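Local coordinates for protein phosphoserine phosphatase (Homo sapiens, PDB 6HYY) that hydrolyses O-phosphoserine to serine and inorganic phosphate, as a magnesium-binding phosphatase of the haloacid dehalogenase-like family, at residues 66-69 and 70-73; 91-94 and 95-98; 107-110 and 111-115. All coordinates share one frame; numbering follows the deposited sequence.

Contact 1 (66-69 and 70-73); sequences QPSR and EQVQ
Ser-68 and Gln-71 hold each other by two reciprocal bonds at the start of helix 69-78, each side chain accepting a hydrogen bond from the other's backbone N. The amide N of Ser-68 gives its hydrogen to Gln-71 OE1 at 3.0 Å, an almost straight bond (175°) that lies in the plane of the side-chain amide and uses a lone pair of the oxygen. In return Gln-71 N donates to Ser-68 OG over 3.1 Å. The serine hydroxyl sits between its own N and C (chi1 79°), which turns OG back over the first helical turn, and the CG of Gln-71 rests 3.4 Å from that OG. With an alanine here in place of the glutamine, Ser-68 N would probably lose its acceptor and the serine hydroxyl the CG packed beside it. Regular helical bonding begins here too, with Val-72 N bound to Ser-68 O and Gln-73 N to Arg-69 O. One turn along, the extended Arg-69 chain reaches Gln-73, whose CG lies over one face of the guanidinium. The two polar ends are joined through water: one molecule accepts from Arg-69 NH1 at 2.9 Å and donates to Gln-73 OE1. On the inner side Pro-67 CB meets Val-72 CG2 at 4.2 Å, and both side chains pack on Leu-30 of helix 26-33. Ser-68 as N-cap, with Gln-71 three residues on, makes a capping box.

Contact 2 (91-94 and 95-98); sequences VSRL and QERN
Gln-95 lays its side chain alongside Val-91, one turn earlier in helix 87-96, with its CD 3.9 Å from Val-91 CG1. The two point the same way, and the amide end of the glutamine, CD and NE2, lies against the valine methyl CG1; NE2 also bonds to the backbone O of Asn-120, and a water 2.8 Å from Gln-95 OE1 may donate to it. Around the helix, Arg-93 and Glu-96 also run side by side and form a salt bridge. The arginine is bent at chi2 (-68°) and chi3 (84°), which folds its guanidinium back along the helix surface toward the carboxylate. Its NE donates to Glu-96 OE2 at 3.0 Å; the acceptor lies in the guanidinium plane, yet the donor stands above the carboxylate plane, the two planes being 60° apart. This is therefore not the flat, two-pronged pairing of the two groups, and the place of Arg-93 NH2 beside the carboxylate is less certain. Arg-93 also touches Leu-216 and Glu-218 near the chain terminus. Backbone bonds from Gln-95 N to Val-91 O (2.9 Å) and from Glu-96 N to Ser-92 O continue the helix, after which they falter: Arg-97 N bonds to Arg-93 O at a long 3.3 Å and weakly to Leu-94 O. Asn-98, with positive phi, then donates from its N to Gln-95 O at 3.0 Å, while Val-99 N turns back to Leu-94 O, the pair of bonds that defines a Schellman motif.

Contact 3 (107-110 and 111-115); sequences GFRS and IVEHV
The guanidinium of Arg-109 is met at its edge by Glu-113 OE2, close to its plane, and the Phe-108 ring likewise has Ile-111 CD1 at its edge, 4.3 Å from Phe-108 CD2. In the salt bridge, Arg-109 NH1 donates to Glu-113 OE2 over a short 2.5 Å, and OE2 receives it on its anti lone pair, the one away from the other carboxylate oxygen. Guanidinium and carboxylate stand almost perpendicular, at 89°. The arginine chain is extended until a bend at chi3 (-52°) swings the guanidinium over toward Glu-113, whose OE2 also lies 3.2 Å from Arg-109 CD. The same guanidinium bonds to the backbone oxygens of Ala-123 and Val-126, which probably fix its rotation. All this lies on the first turns of helix 109-116 in the beta-alpha-beta unit of strands 100-105 and 126-133, part of the Rossmann-like core of haloacid dehalogenase-family enzymes. Phe-108, at the N-cap position, takes Val-112 N on its O at 2.9 Å, and Glu-113 N bonds to Arg-109 O at 2.8 Å. Val-112 CG2 lies 3.3 Å from Phe-108 O, and its side chain packs on Leu-103 and Ser-105. Just before the cap, Gly-107 touches the bound serine.

In the fold
Contacts 1, 2 and 3 follow in series along the chain, on helices 69-78, 87-96 and 109-116. Contacts 1 and 3 are neighbours, their centres 13 Å apart, and they touch where Val-72 CG1 lies 3.4 Å from Ser-110 OG; helix 69-78 thus packs against the helix that follows the serine-binding Gly-107. Contact 2 stands apart, its centre 34 Å from contact 1 and 21 Å from contact 3, at the C-terminal end of helix 87-96, just before strand 100-105 of the mixed sheet. The end of that strand carries Ile-104 and Ser-105 of the serine pocket, followed by Gly-106 and Gly-107, which places contact 3 beside the active site and the other two farther out.

Contact 1 (66-69 and 70-73)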
# COMPACT_ATOMS: atom_id res chain seq x y z
N GLN A 66 11.72 -16.97 -3.88
CA GLN A 66 11.05 -18.18 -4.32
C GLN A 66 9.99 -18.64 -3.31
O GLN A 66 10.05 -19.78 -2.81
CB GLN A 66 12.06 -19.29 -4.58
CG GLN A 66 13.16 -18.90 -5.53
CD GLN A 66 12.99 -19.52 -6.90
OE1 GLN A 66 12.70 -20.71 -7.03
NE2 GLN A 66 13.19 -18.72 -7.94
N PRO A 67 9.02 -17.80 -2.99
CA PRO A 67 8.11 -18.11 -1.88
C PRO A 67 7.14 -19.21 -2.25
O PRO A 67 6.45 -19.14 -3.27
CB PRO A 67 7.39 -16.78 -1.63
CG PRO A 67 7.36 -16.15 -2.98
CD PRO A 67 8.66 -16.53 -3.65
N SER A 68 7.06 -20.23 -1.40
CA SER A 68 6.06 -21.25 -1.61
C SER A 68 4.73 -20.80 -1.02
O SER A 68 4.66 -19.88 -0.20
CB SER A 68 6.50 -22.57 -0.97
OG SER A 68 6.29 -22.56 0.43
N ARG A 69 3.65 -21.44 -1.47
CA ARG A 69 2.34 -21.09 -0.94
C ARG A 69 2.29 -21.32 0.57
O ARG A 69 1.72 -20.51 1.31
CB ARG A 69 1.23 -21.87 -1.64
CG ARG A 69 -0.16 -21.42 -1.22
CD ARG A 69 -1.28 -22.11 -1.98
NE ARG A 69 -2.57 -21.55 -1.57
CZ ARG A 69 -3.24 -21.94 -0.49
NH1 ARG A 69 -2.75 -22.89 0.30
NH2 ARG A 69 -4.40 -21.36 -0.19
N GLU A 70 2.90 -22.42 1.04
CA GLU A 70 2.95 -22.68 2.47
C GLU A 70 3.73 -21.61 3.22
O GLU A 70 3.37 -21.26 4.35
CB GLU A 70 3.57 -24.06 2.72
CG GLU A 70 3.90 -24.37 4.18
CD GLU A 70 3.95 -25.86 4.47
OE1 GLU A 70 3.93 -26.66 3.51
OE2 GLU A 70 4.00 -26.23 5.66
N GLN A 71 4.78 -21.05 2.62
CA GLN A 71 5.52 -19.99 3.29
C GLN A 71 4.71 -18.71 3.35
O GLN A 71 4.76 -17.97 4.35
CB GLN A 71 6.85 -19.75 2.59
CG GLN A 71 7.89 -20.84 2.86
CD GLN A 71 9.15 -20.67 2.03
OE1 GLN A 71 9.10 -20.42 0.82
NE2 GLN A 71 10.30 -20.81 2.68
N VAL A 72 3.95 -18.41 2.30
CA VAL A 72 3.08 -17.24 2.36
C VAL A 72 2.01 -17.46 3.42
O VAL A 72 1.72 -16.56 4.22
CB VAL A 72 2.46 -16.95 0.98
CG1 VAL A 72 1.44 -15.83 1.09
CG2 VAL A 72 3.55 -16.60 -0.02
N GLN A 73 1.44 -18.67 3.47
CA GLN A 73 0.46 -18.99 4.50
C GLN A 73 1.04 -18.84 5.90
O GLN A 73 0.36 -18.36 6.81
CB GLN A 73 -0.06 -20.42 4.31
CG GLN A 73 -0.92 -20.64 3.09
CD GLN A 73 -1.33 -22.09 2.93
OE1 GLN A 73 -0.51 -22.93 2.55
NE2 GLN A 73 -2.59 -22.39 3.23
O HOH W 1 -4.75 -20.26 2.84
O HOH W 2 -0.50 -24.72 0.27

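Contact 2 (91-94 and 95-98)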
# COMPACT_ATOMS: atom_id res chain seq x y z
N VAL A 91 -9.88 4.25 9.29
CA VAL A 91 -10.71 3.59 8.27
C VAL A 91 -12.14 3.46 8.77
O VAL A 91 -13.10 3.66 8.00
CB VAL A 91 -10.14 2.22 7.87
CG1 VAL A 91 -11.12 1.48 6.97
CG2 VAL A 91 -8.80 2.37 7.14
N SER A 92 -12.32 3.17 10.05
CA SER A 92 -13.67 3.08 10.62
C SER A 92 -14.43 4.38 10.45
O SER A 92 -15.60 4.38 10.04
CB SER A 92 -13.58 2.69 12.09
OG SER A 92 -13.13 1.36 12.23
N ARG A 93 -13.79 5.52 10.78
CA ARG A 93 -14.47 6.80 10.63
C ARG A 93 -14.77 7.12 9.17
O ARG A 93 -15.83 7.67 8.86
CB ARG A 93 -13.64 7.94 11.24
CG ARG A 93 -13.43 7.80 12.75
CD ARG A 93 -14.72 7.99 13.57
NE ARG A 93 -15.55 6.78 13.68
CZ ARG A 93 -15.20 5.64 14.29
NH1 ARG A 93 -14.03 5.48 14.88
NH2 ARG A 93 -16.06 4.63 14.30
N LEU A 94 -13.85 6.77 8.26
CA LEU A 94 -14.12 7.02 6.84
C LEU A 94 -15.31 6.20 6.37
O LEU A 94 -16.20 6.71 5.66
CB LEU A 94 -12.87 6.68 6.02
CG LEU A 94 -11.71 7.67 6.11
CD1 LEU A 94 -10.46 7.07 5.49
CD2 LEU A 94 -12.10 8.96 5.40
N GLN A 95 -15.34 4.92 6.73
CA GLN A 95 -16.44 4.06 6.30
C GLN A 95 -17.76 4.49 6.92
O GLN A 95 -18.82 4.38 6.28
CB GLN A 95 -16.13 2.60 6.62
CG GLN A 95 -15.01 1.98 5.74
CD GLN A 95 -14.75 0.52 6.07
OE1 GLN A 95 -15.07 0.06 7.16
NE2 GLN A 95 -14.16 -0.20 5.14
N GLU A 96 -17.73 5.03 8.14
CA GLU A 96 -18.96 5.51 8.76
C GLU A 96 -19.53 6.73 8.03
O GLU A 96 -20.74 6.97 8.12
CB GLU A 96 -18.68 5.81 10.23
CG GLU A 96 -18.53 4.52 11.02
CD GLU A 96 -18.32 4.72 12.51
OE1 GLU A 96 -18.20 3.69 13.21
OE2 GLU A 96 -18.28 5.89 12.97
N ARG A 97 -18.70 7.47 7.30
CA ARG A 97 -19.17 8.57 6.46
C ARG A 97 -19.31 8.15 5.00
O ARG A 97 -19.45 9.02 4.14
CB ARG A 97 -18.24 9.78 6.58
CG ARG A 97 -18.43 10.54 7.89
CD ARG A 97 -17.56 11.80 8.00
NE ARG A 97 -18.00 12.86 7.10
CZ ARG A 97 -17.37 13.17 5.97
NH1 ARG A 97 -16.28 12.50 5.62
NH2 ARG A 97 -17.84 14.14 5.20
N ASN A 98 -19.28 6.85 4.72
CA ASN A 98 -19.46 6.28 3.39
C ASN A 98 -18.36 6.69 2.41
O ASN A 98 -18.57 6.65 1.20
CB ASN A 98 -20.83 6.63 2.79
CG ASN A 98 -21.22 5.72 1.65
OD1 ASN A 98 -21.04 4.50 1.71
ND2 ASN A 98 -21.73 6.31 0.59
O HOH W 3 -13.51 -0.50 9.42

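Contact 3 (107-110 and 111-115)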
# COMPACT_ATOMS: atom_id res chain seq x y z
N GLY A 107 3.10 -4.88 -3.09
CA GLY A 107 3.12 -6.19 -2.46
C GLY A 107 2.04 -7.09 -3.03
O GLY A 107 1.56 -6.91 -4.15
N PHE A 108 1.65 -8.07 -2.22
CA PHE A 108 0.95 -9.24 -2.73
C PHE A 108 -0.44 -9.38 -2.15
O PHE A 108 -0.65 -9.20 -0.95
CB PHE A 108 1.80 -10.48 -2.44
CG PHE A 108 3.20 -10.31 -2.91
CD1 PHE A 108 3.47 -10.14 -4.26
CD2 PHE A 108 4.25 -10.27 -2.00
CE1 PHE A 108 4.76 -9.94 -4.69
CE2 PHE A 108 5.54 -10.08 -2.43
CZ PHE A 108 5.80 -9.92 -3.77
N ARG A 109 -1.40 -9.73 -3.03
CA ARG A 109 -2.80 -9.80 -2.65
C ARG A 109 -3.05 -10.76 -1.48
O ARG A 109 -3.91 -10.50 -0.64
CB ARG A 109 -3.65 -10.21 -3.87
CG ARG A 109 -5.02 -10.80 -3.53
CD ARG A 109 -5.97 -10.83 -4.74
NE ARG A 109 -6.04 -9.51 -5.35
CZ ARG A 109 -6.97 -8.59 -5.08
NH1 ARG A 109 -7.98 -8.83 -4.26
NH2 ARG A 109 -6.89 -7.43 -5.68
N SER A 110 -2.30 -11.87 -1.42
CA SER A 110 -2.45 -12.78 -0.29
C SER A 110 -2.33 -12.04 1.04
O SER A 110 -3.22 -12.11 1.89
CB SER A 110 -1.41 -13.90 -0.38
OG SER A 110 -0.12 -13.36 -0.57
N ILE A 111 -1.26 -11.26 1.17
CA ILE A 111 -1.01 -10.53 2.41
C ILE A 111 -1.93 -9.32 2.52
O ILE A 111 -2.49 -9.05 3.59
CB ILE A 111 0.47 -10.13 2.48
CG1 ILE A 111 1.38 -11.36 2.31
CG2 ILE A 111 0.75 -9.40 3.79
CD1 ILE A 111 2.83 -11.02 2.03
N VAL A 112 -2.12 -8.58 1.42
CA VAL A 112 -2.90 -7.35 1.51
C VAL A 112 -4.38 -7.65 1.77
O VAL A 112 -5.08 -6.86 2.42
CB VAL A 112 -2.71 -6.50 0.24
CG1 VAL A 112 -3.58 -5.24 0.30
CG2 VAL A 112 -1.24 -6.12 0.06
N GLU A 113 -4.90 -8.78 1.27
CA GLU A 113 -6.28 -9.14 1.58
C GLU A 113 -6.44 -9.47 3.05
O GLU A 113 -7.51 -9.19 3.62
CB GLU A 113 -6.73 -10.31 0.71
CG GLU A 113 -7.09 -9.91 -0.72
CD GLU A 113 -7.84 -10.98 -1.48
OE1 GLU A 113 -7.93 -12.12 -0.99
OE2 GLU A 113 -8.35 -10.68 -2.58
N HIS A 114 -5.42 -10.05 3.68
CA HIS A 114 -5.43 -10.25 5.13
C HIS A 114 -5.52 -8.91 5.86
O HIS A 114 -6.33 -8.74 6.78
CB HIS A 114 -4.18 -11.03 5.54
CG HIS A 114 -3.92 -11.04 7.02
ND1 HIS A 114 -4.57 -11.90 7.88
CD2 HIS A 114 -3.08 -10.30 7.78
CE1 HIS A 114 -4.15 -11.68 9.11
NE2 HIS A 114 -3.25 -10.71 9.08
N VAL A 115 -4.72 -7.93 5.43
CA VAL A 115 -4.76 -6.60 6.02
C VAL A 115 -6.14 -5.97 5.81
O VAL A 115 -6.74 -5.42 6.74
CB VAL A 115 -3.64 -5.73 5.44
CG1 VAL A 115 -3.78 -4.28 5.86
CG2 VAL A 115 -2.29 -6.27 5.85